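Local coordinates for protein putative hydrolase (Bacteroides ovatus, PDB 4HBS) that is of unproven function but is probably a hydrolase, built as a five-bladed beta-propeller related to the beta-fructosidase glycosidases, at residues 49-62 with 73-87. Numbering follows the deposited sequence.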
ATOM      1  N   PHE A  49       9.149  11.927   3.284  1.00 41.58           N
ATOM      2  CA  PHE A  49       9.094  10.843   4.256  1.00 39.67           C
ATOM      3  C   PHE A  49      10.475  10.579   4.924  1.00 43.40           C
ATOM      4  O   PHE A  49      10.707   9.489   5.442  1.00 42.22           O
ATOM      5  CB  PHE A  49       8.513   9.595   3.599  1.00 40.44           C
ATOM      6  CG  PHE A  49       7.063   9.819   3.212  1.00 41.66           C
ATOM      7  CD1 PHE A  49       6.733  10.487   2.035  1.00 44.03           C
ATOM      8  CD2 PHE A  49       6.034   9.398   4.040  1.00 42.91           C
ATOM      9  CE1 PHE A  49       5.400  10.709   1.686  1.00 44.91           C
ATOM     10  CE2 PHE A  49       4.703   9.634   3.695  1.00 45.99           C
ATOM     11  CZ  PHE A  49       4.394  10.281   2.512  1.00 44.17           C
ATOM     12  N   THR A  50      11.362  11.609   4.959  1.00 41.30           N
ATOM     13  CA  THR A  50      12.617  11.624   5.715  1.00 41.34           C
ATOM     14  C   THR A  50      12.325  12.626   6.793  1.00 47.67           C
ATOM     15  O   THR A  50      12.581  13.816   6.594  1.00 49.89           O
ATOM     16  CB  THR A  50      13.821  11.990   4.857  1.00 44.27           C
ATOM     17  OG1 THR A  50      13.849  11.169   3.718  1.00 49.45           O
ATOM     18  CG2 THR A  50      15.110  11.802   5.576  1.00 39.87           C
ATOM     19  N   ARG A  51      11.658  12.179   7.882  1.00 42.70           N
ATOM     20  CA  ARG A  51      11.197  13.059   8.964  1.00 42.72           C
ATOM     21  C   ARG A  51      11.949  12.794  10.263  1.00 47.57           C
ATOM     22  O   ARG A  51      12.539  11.727  10.421  1.00 46.28           O
ATOM     23  CB  ARG A  51       9.694  12.860   9.179  1.00 39.53           C
ATOM     24  CG  ARG A  51       8.888  12.890   7.870  1.00 40.88           C
ATOM     25  CD  ARG A  51       7.376  12.932   8.028  1.00 45.66           C
ATOM     26  NE  ARG A  51       6.923  14.175   8.650  1.00 44.69           N
ATOM     27  CZ  ARG A  51       6.730  14.372   9.953  1.00 50.27           C
ATOM     28  NH1 ARG A  51       6.929  13.388  10.820  1.00 34.30           N
ATOM     29  NH2 ARG A  51       6.343  15.556  10.398  1.00 43.55           N
ATOM     30  N   SER A  52      11.940  13.778  11.180  1.00 45.80           N
ATOM     31  CA  SER A  52      12.647  13.699  12.458  1.00 46.33           C
ATOM     32  C   SER A  52      11.751  13.646  13.694  1.00 50.26           C
ATOM     33  O   SER A  52      12.217  13.165  14.729  1.00 51.16           O
ATOM     34  CB  SER A  52      13.574  14.894  12.595  1.00 52.79           C
ATOM     35  OG  SER A  52      14.571  14.805  11.591  1.00 69.62           O
ATOM     36  N   LEU A  53      10.521  14.196  13.631  1.00 45.07           N
ATOM     37  CA  LEU A  53       9.601  14.226  14.766  1.00 44.15           C
ATOM     38  C   LEU A  53       8.272  13.669  14.337  1.00 49.27           C
ATOM     39  O   LEU A  53       7.735  14.120  13.326  1.00 49.86           O
ATOM     40  CB  LEU A  53       9.420  15.685  15.273  1.00 44.72           C
ATOM     41  CG  LEU A  53       9.852  16.012  16.705  1.00 48.19           C
ATOM     42  CD1 LEU A  53       9.238  17.316  17.153  1.00 48.33           C
ATOM     43  CD2 LEU A  53       9.504  14.885  17.683  1.00 48.51           C
ATOM     44  N   GLY A  54       7.726  12.739  15.107  1.00 45.86           N
ATOM     45  CA  GLY A  54       6.457  12.106  14.763  1.00 45.44           C
ATOM     46  C   GLY A  54       6.706  10.947  13.830  1.00 47.34           C
ATOM     47  O   GLY A  54       7.698  10.236  14.021  1.00 47.08           O
ATOM     48  N   TRP A  55       5.843  10.742  12.800  1.00 42.19           N
ATOM     49  CA  TRP A  55       6.059   9.618  11.868  1.00 40.32           C
ATOM     50  C   TRP A  55       7.452   9.744  11.299  1.00 44.67           C
ATOM     51  O   TRP A  55       7.770  10.795  10.755  1.00 45.94           O
ATOM     52  CB  TRP A  55       5.024   9.595  10.728  1.00 38.29           C
ATOM     53  CG  TRP A  55       5.132   8.377   9.862  1.00 37.90           C
ATOM     54  CD1 TRP A  55       4.381   7.245   9.939  1.00 40.17           C
ATOM     55  CD2 TRP A  55       6.068   8.163   8.800  1.00 37.33           C
ATOM     56  NE1 TRP A  55       4.805   6.327   9.012  1.00 38.92           N
ATOM     57  CE2 TRP A  55       5.839   6.866   8.296  1.00 40.18           C
ATOM     58  CE3 TRP A  55       7.146   8.904   8.284  1.00 38.84           C
ATOM     59  CZ2 TRP A  55       6.621   6.317   7.281  1.00 38.58           C
ATOM     60  CZ3 TRP A  55       7.923   8.346   7.297  1.00 39.51           C
ATOM     61  CH2 TRP A  55       7.644   7.082   6.790  1.00 39.28           C
ATOM     62  N   ASN A  56       8.294   8.727  11.453  1.00 39.04           N
ATOM     63  CA  ASN A  56       9.645   8.785  10.918  1.00 38.41           C
ATOM     64  C   ASN A  56      10.100   7.427  10.287  1.00 41.24           C
ATOM     65  O   ASN A  56      11.287   7.225  10.065  1.00 40.29           O
ATOM     66  CB  ASN A  56      10.604   9.259  12.024  1.00 37.25           C
ATOM     67  CG  ASN A  56      10.705   8.341  13.216  1.00 51.56           C
ATOM     68  OD1 ASN A  56      10.974   7.148  13.075  1.00 39.07           O
ATOM     69  ND2 ASN A  56      10.588   8.886  14.426  1.00 43.42           N
ATOM     70  N   GLY A  57       9.146   6.566   9.944  1.00 38.16           N
ATOM     71  CA  GLY A  57       9.406   5.247   9.374  1.00 37.15           C
ATOM     72  C   GLY A  57       8.169   4.374   9.432  1.00 40.33           C
ATOM     73  O   GLY A  57       7.416   4.440  10.401  1.00 38.67           O
ATOM     74  N   GLY A  58       7.941   3.583   8.392  1.00 38.17           N
ATOM     75  CA  GLY A  58       6.728   2.790   8.298  1.00 38.02           C
ATOM     76  C   GLY A  58       6.606   1.842   7.131  1.00 43.21           C
ATOM     77  O   GLY A  58       7.486   1.729   6.282  1.00 44.30           O
ATOM     78  N   ASP A  59       5.464   1.193   7.102  1.00 40.26           N
ATOM     79  CA  ASP A  59       5.055   0.061   6.276  1.00 39.94           C
ATOM     80  C   ASP A  59       3.684   0.345   5.685  1.00 43.54           C
ATOM     81  O   ASP A  59       2.994   1.251   6.163  1.00 42.22           O
ATOM     82  CB  ASP A  59       4.967  -1.083   7.276  1.00 42.47           C
ATOM     83  CG  ASP A  59       4.978  -2.501   6.817  1.00 61.32           C
ATOM     84  OD1 ASP A  59       6.063  -2.991   6.496  1.00 61.57           O
ATOM     85  OD2 ASP A  59       3.949  -3.213   7.046  1.00 71.13           O
ATOM     86  N   GLY A  60       3.270  -0.447   4.703  1.00 40.68           N
ATOM     87  CA  GLY A  60       1.997  -0.247   4.016  1.00 40.43           C
ATOM     88  C   GLY A  60       2.153   0.873   3.013  1.00 43.74           C
ATOM     89  O   GLY A  60       2.765   0.674   1.963  1.00 43.32           O
ATOM     90  N   VAL A  61       1.695   2.085   3.374  1.00 40.29           N
ATOM     91  CA  VAL A  61       1.826   3.290   2.544  1.00 40.50           C
ATOM     92  C   VAL A  61       0.872   3.135   1.360  1.00 45.11           C
ATOM     93  O   VAL A  61       1.262   2.677   0.288  1.00 44.21           O
ATOM     94  CB  VAL A  61       3.313   3.583   2.118  1.00 43.42           C
ATOM     95  CG1 VAL A  61       3.442   4.947   1.463  1.00 42.84           C
ATOM     96  CG2 VAL A  61       4.259   3.491   3.321  1.00 42.93           C
ATOM     97  N   PHE A  62      -0.406   3.446   1.609  1.00 43.07           N
ATOM     98  CA  PHE A  62      -1.500   3.357   0.636  1.00 43.15           C
ATOM     99  C   PHE A  62      -2.163   4.707   0.497  1.00 46.13           C
ATOM    100  O   PHE A  62      -2.615   5.245   1.499  1.00 45.70           O
ATOM    101  CB  PHE A  62      -2.552   2.351   1.107  1.00 45.27           C
ATOM    102  CG  PHE A  62      -2.124   0.915   1.272  1.00 47.27           C
ATOM    103  CD1 PHE A  62      -1.405   0.511   2.392  1.00 50.39           C
ATOM    104  CD2 PHE A  62      -2.617  -0.069   0.428  1.00 50.88           C
ATOM    105  CE1 PHE A  62      -1.063  -0.829   2.576  1.00 51.27           C
ATOM    106  CE2 PHE A  62      -2.296  -1.411   0.627  1.00 54.02           C
ATOM    107  CZ  PHE A  62      -1.503  -1.780   1.690  1.00 51.32           C
ATOM    108  N   TRP A  73      -3.461   8.890   3.332  1.00 44.06           N
ATOM    109  CA  TRP A  73      -2.366   7.916   3.433  1.00 42.30           C
ATOM    110  C   TRP A  73      -2.608   7.019   4.616  1.00 45.05           C
ATOM    111  O   TRP A  73      -2.874   7.549   5.696  1.00 46.22           O
ATOM    112  CB  TRP A  73      -1.019   8.631   3.632  1.00 40.37           C
ATOM    113  CG  TRP A  73      -0.589   9.460   2.478  1.00 41.78           C
ATOM    114  CD1 TRP A  73      -1.133  10.644   2.066  1.00 45.57           C
ATOM    115  CD2 TRP A  73       0.539   9.221   1.636  1.00 41.37           C
ATOM    116  NE1 TRP A  73      -0.426  11.143   0.999  1.00 45.24           N
ATOM    117  CE2 TRP A  73       0.621  10.302   0.728  1.00 46.13           C
ATOM    118  CE3 TRP A  73       1.469   8.172   1.526  1.00 41.73           C
ATOM    119  CZ2 TRP A  73       1.588  10.355  -0.282  1.00 45.28           C
ATOM    120  CZ3 TRP A  73       2.437   8.234   0.536  1.00 43.05           C
ATOM    121  CH2 TRP A  73       2.492   9.315  -0.352  1.00 44.70           C
ATOM    122  N   SER A  74      -2.496   5.687   4.451  1.00 38.73           N
ATOM    123  CA  SER A  74      -2.610   4.751   5.576  1.00 37.79           C
ATOM    124  C   SER A  74      -1.324   3.967   5.713  1.00 42.76           C
ATOM    125  O   SER A  74      -0.684   3.636   4.709  1.00 43.56           O
ATOM    126  CB  SER A  74      -3.797   3.807   5.430  1.00 39.93           C
ATOM    127  OG  SER A  74      -3.681   2.904   4.350  1.00 44.56           O
ATOM    128  N   PHE A  75      -0.934   3.677   6.956  1.00 38.71           N
ATOM    129  CA  PHE A  75       0.288   2.946   7.255  1.00 37.63           C
ATOM    130  C   PHE A  75      -0.010   1.819   8.172  1.00 45.31           C
ATOM    131  O   PHE A  75      -0.984   1.866   8.926  1.00 46.46           O
ATOM    132  CB  PHE A  75       1.352   3.863   7.900  1.00 38.55           C
ATOM    133  CG  PHE A  75       1.617   5.126   7.117  1.00 39.50           C
ATOM    134  CD1 PHE A  75       0.792   6.234   7.258  1.00 41.75           C
ATOM    135  CD2 PHE A  75       2.662   5.192   6.196  1.00 40.39           C
ATOM    136  CE1 PHE A  75       0.985   7.372   6.482  1.00 42.70           C
ATOM    137  CE2 PHE A  75       2.848   6.340   5.415  1.00 43.40           C
ATOM    138  CZ  PHE A  75       2.011   7.425   5.573  1.00 41.77           C
ATOM    139  N   ASN A  76       0.862   0.809   8.135  1.00 42.51           N
ATOM    140  CA  ASN A  76       0.812  -0.370   8.984  1.00 41.37           C
ATOM    141  C   ASN A  76       1.827  -0.081  10.088  1.00 45.60           C
ATOM    142  O   ASN A  76       1.883   1.080  10.539  1.00 48.04           O
ATOM    143  CB  ASN A  76       1.095  -1.640   8.142  1.00 38.53           C
ATOM    144  CG  ASN A  76      -0.007  -1.984   7.163  1.00 47.81           C
ATOM    145  OD1 ASN A  76      -1.149  -1.554   7.295  1.00 39.00           O
ATOM    146  ND2 ASN A  76       0.311  -2.767   6.147  1.00 41.40           N
ATOM    147  N   ASP A  77       2.624  -1.069  10.538  1.00 38.94           N
ATOM    148  CA  ASP A  77       3.566  -0.853  11.628  1.00 37.15           C
ATOM    149  C   ASP A  77       4.488   0.321  11.309  1.00 42.15           C
ATOM    150  O   ASP A  77       5.220   0.250  10.327  1.00 41.06           O
ATOM    151  CB  ASP A  77       4.364  -2.121  11.897  1.00 38.08           C
ATOM    152  CG  ASP A  77       3.581  -3.293  12.444  1.00 47.91           C
ATOM    153  OD1 ASP A  77       2.349  -3.159  12.623  1.00 49.17           O
ATOM    154  OD2 ASP A  77       4.194  -4.359  12.674  1.00 51.08           O
ATOM    155  N   SER A  78       4.383   1.440  12.083  1.00 40.02           N
ATOM    156  CA  SER A  78       5.177   2.654  11.860  1.00 39.97           C
ATOM    157  C   SER A  78       5.809   3.184  13.133  1.00 42.92           C
ATOM    158  O   SER A  78       5.199   3.105  14.183  1.00 42.79           O
ATOM    159  CB  SER A  78       4.299   3.760  11.280  1.00 44.92           C
ATOM    160  OG  SER A  78       3.799   3.443   9.996  1.00 56.35           O
ATOM    161  N   PHE A  79       7.012   3.788  13.014  1.00 38.58           N
ATOM    162  CA  PHE A  79       7.733   4.409  14.122  1.00 37.63           C
ATOM    163  C   PHE A  79       7.305   5.868  14.278  1.00 41.15           C
ATOM    164  O   PHE A  79       7.421   6.649  13.338  1.00 40.28           O
ATOM    165  CB  PHE A  79       9.253   4.368  13.912  1.00 38.96           C
ATOM    166  CG  PHE A  79       9.868   3.002  13.963  1.00 39.31           C
ATOM    167  CD1 PHE A  79       9.909   2.285  15.148  1.00 41.75           C
ATOM    168  CD2 PHE A  79      10.456   2.443  12.835  1.00 40.23           C
ATOM    169  CE1 PHE A  79      10.475   1.006  15.192  1.00 41.54           C
ATOM    170  CE2 PHE A  79      11.026   1.168  12.882  1.00 42.11           C
ATOM    171  CZ  PHE A  79      11.029   0.457  14.060  1.00 39.70           C
ATOM    172  N   TYR A  80       6.845   6.229  15.473  1.00 37.33           N
ATOM    173  CA  TYR A  80       6.463   7.577  15.831  1.00 37.16           C
ATOM    174  C   TYR A  80       7.339   7.965  16.961  1.00 43.05           C
ATOM    175  O   TYR A  80       7.310   7.289  17.977  1.00 42.81           O
ATOM    176  CB  TYR A  80       5.003   7.619  16.233  1.00 37.78           C
ATOM    177  CG  TYR A  80       4.073   7.682  15.053  1.00 38.30           C
ATOM    178  CD1 TYR A  80       3.595   6.522  14.459  1.00 39.10           C
ATOM    179  CD2 TYR A  80       3.660   8.903  14.529  1.00 39.22           C
ATOM    180  CE1 TYR A  80       2.721   6.572  13.375  1.00 39.00           C
ATOM    181  CE2 TYR A  80       2.740   8.968  13.487  1.00 39.30           C
ATOM    182  CZ  TYR A  80       2.284   7.799  12.899  1.00 45.46           C
ATOM    183  OH  TYR A  80       1.442   7.847  11.815  1.00 47.84           O
ATOM    184  N   GLY A  81       8.168   8.988  16.780  1.00 40.76           N
ATOM    185  CA  GLY A  81       9.094   9.406  17.816  1.00 40.93           C
ATOM    186  C   GLY A  81      10.141  10.386  17.349  1.00 45.34           C
ATOM    187  O   GLY A  81       9.836  11.304  16.588  1.00 45.12           O
ATOM    188  N   VAL A  82      11.392  10.170  17.780  1.00 42.53           N
ATOM    189  CA  VAL A  82      12.509  11.087  17.554  1.00 43.04           C
ATOM    190  C   VAL A  82      13.659  10.457  16.734  1.00 46.50           C
ATOM    191  O   VAL A  82      14.089   9.344  17.030  1.00 45.80           O
ATOM    192  CB  VAL A  82      13.011  11.549  18.961  1.00 47.20           C
ATOM    193  CG1 VAL A  82      14.403  12.162  18.897  1.00 48.13           C
ATOM    194  CG2 VAL A  82      12.030  12.530  19.583  1.00 47.36           C
ATOM    195  N   ILE A  83      14.184  11.212  15.741  1.00 43.08           N
ATOM    196  CA  ILE A  83      15.364  10.811  14.950  1.00 42.34           C
ATOM    197  C   ILE A  83      16.477  11.761  15.352  1.00 49.80           C
ATOM    198  O   ILE A  83      16.295  12.984  15.286  1.00 51.65           O
ATOM    199  CB  ILE A  83      15.142  10.826  13.428  1.00 43.41           C
ATOM    200  CG1 ILE A  83      13.952   9.951  13.000  1.00 42.41           C
ATOM    201  CG2 ILE A  83      16.406  10.448  12.703  1.00 42.43           C
ATOM    202  CD1 ILE A  83      14.087   8.497  13.259  1.00 49.56           C
ATOM    203  N   ASN A  84      17.623  11.214  15.763  1.00 45.58           N
ATOM    204  CA  ASN A  84      18.746  12.001  16.235  1.00 46.39           C
ATOM    205  C   ASN A  84      19.755  12.260  15.117  1.00 52.54           C
ATOM    206  O   ASN A  84      19.504  11.953  13.952  1.00 51.66           O
ATOM    207  CB  ASN A  84      19.395  11.274  17.424  1.00 43.99           C
ATOM    208  CG  ASN A  84      18.456  11.050  18.589  1.00 56.11           C
ATOM    209  OD1 ASN A  84      18.275   9.917  19.048  1.00 45.00           O
ATOM    210  ND2 ASN A  84      17.881  12.132  19.142  1.00 47.12           N
ATOM    211  N   GLU A  85      20.863  12.898  15.476  1.00 52.31           N
ATOM    212  CA  GLU A  85      21.972  13.228  14.583  1.00 53.98           C
ATOM    213  C   GLU A  85      22.339  12.039  13.659  1.00 57.55           C
ATOM    214  O   GLU A  85      22.415  10.885  14.119  1.00 56.53           O
ATOM    215  CB  GLU A  85      23.214  13.650  15.412  1.00 57.81           C
ATOM    216  CG  GLU A  85      23.020  14.916  16.260  1.00 77.65           C
ATOM    217  CD  GLU A  85      22.718  14.716  17.746  1.00111.13           C
ATOM    218  OE1 GLU A  85      21.669  14.107  18.073  1.00 98.14           O
ATOM    219  OE2 GLU A  85      23.503  15.225  18.583  1.00111.07           O
ATOM    220  N   ASN A  86      22.551  12.344  12.350  1.00 53.67           N
ATOM    221  CA  ASN A  86      22.915  11.388  11.285  1.00 51.44           C
ATOM    222  C   ASN A  86      21.843  10.316  11.085  1.00 51.44           C
ATOM    223  O   ASN A  86      22.159   9.140  10.914  1.00 49.88           O
ATOM    224  CB  ASN A  86      24.288  10.741  11.534  1.00 51.55           C
ATOM    225  CG  ASN A  86      25.386  11.734  11.764  1.00 72.35           C
ATOM    226  OD1 ASN A  86      26.010  11.743  12.822  1.00 66.86           O
ATOM    227  ND2 ASN A  86      25.663  12.580  10.775  1.00 65.28           N
ATOM    228  N   ARG A  87      20.569  10.733  11.052  1.00 47.06           N
ATOM    229  CA  ARG A  87      19.441   9.828  10.822  1.00 44.60           C
ATOM    230  C   ARG A  87      19.519   8.584  11.710  1.00 47.43           C
ATOM    231  O   ARG A  87      19.338   7.476  11.228  1.00 47.61           O
ATOM    232  CB  ARG A  87      19.367   9.437   9.329  1.00 40.89           C
ATOM    233  CG  ARG A  87      19.053  10.599   8.405  1.00 40.92           C
ATOM    234  CD  ARG A  87      17.630  11.092   8.568  1.00 42.98           C
ATOM    235  NE  ARG A  87      16.653  10.072   8.194  1.00 40.41           N
ATOM    236  CZ  ARG A  87      15.360  10.087   8.524  1.00 59.17           C
ATOM    237  NH1 ARG A  87      14.863  11.071   9.270  1.00 46.95           N
ATOM    238  NH2 ARG A  87      14.552   9.110   8.115  1.00 46.18           N
TER
HETATM  239  O   HOH W   1      11.740   9.089   7.990  1.00 41.26           O
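Trp-55 sets its indole between two rings of 73-87, in the tightly packed part of an antiparallel pairing in which the hairpin strands 60-65 and 71-75 of a propeller blade are continued, past a break, by a short ladder of 55-57 with 79-80. With CG anti to the backbone N (chi1 -174°), the indole turns an edge to the face of Tyr-80, planes 86° apart, while NE1 lies over one face of Phe-75, 3.7 Å from CD2. The same NE1 donates a weak hydrogen bond to Ser-78 OG, whose hydroxyl in turn donates to Asn-76 O. Further along, CZ of Phe-49 rests on one face of Trp-73, 3.5 Å from CZ3, and Val-61 CG1 meets that indole at its edge. In the backbone here, a G1 beta bulge lets Val-61 and Phe-62 share Ser-74 O, the bond from Val-61 being the weak one.

The other end is looser and partly solvent-exposed. Thr-50 CG2 sits over the centre of the Arg-87 guanidinium, and Arg-87 NH1 donates to Arg-51 O (2.7 Å). Water joins Arg-87 NH2, also salt-bridged to Asp-393, to Phe-49 O. Aromatic rings thus consolidate the blade side, whereas a charge paired with Asp-393 holds the 49-52 loop.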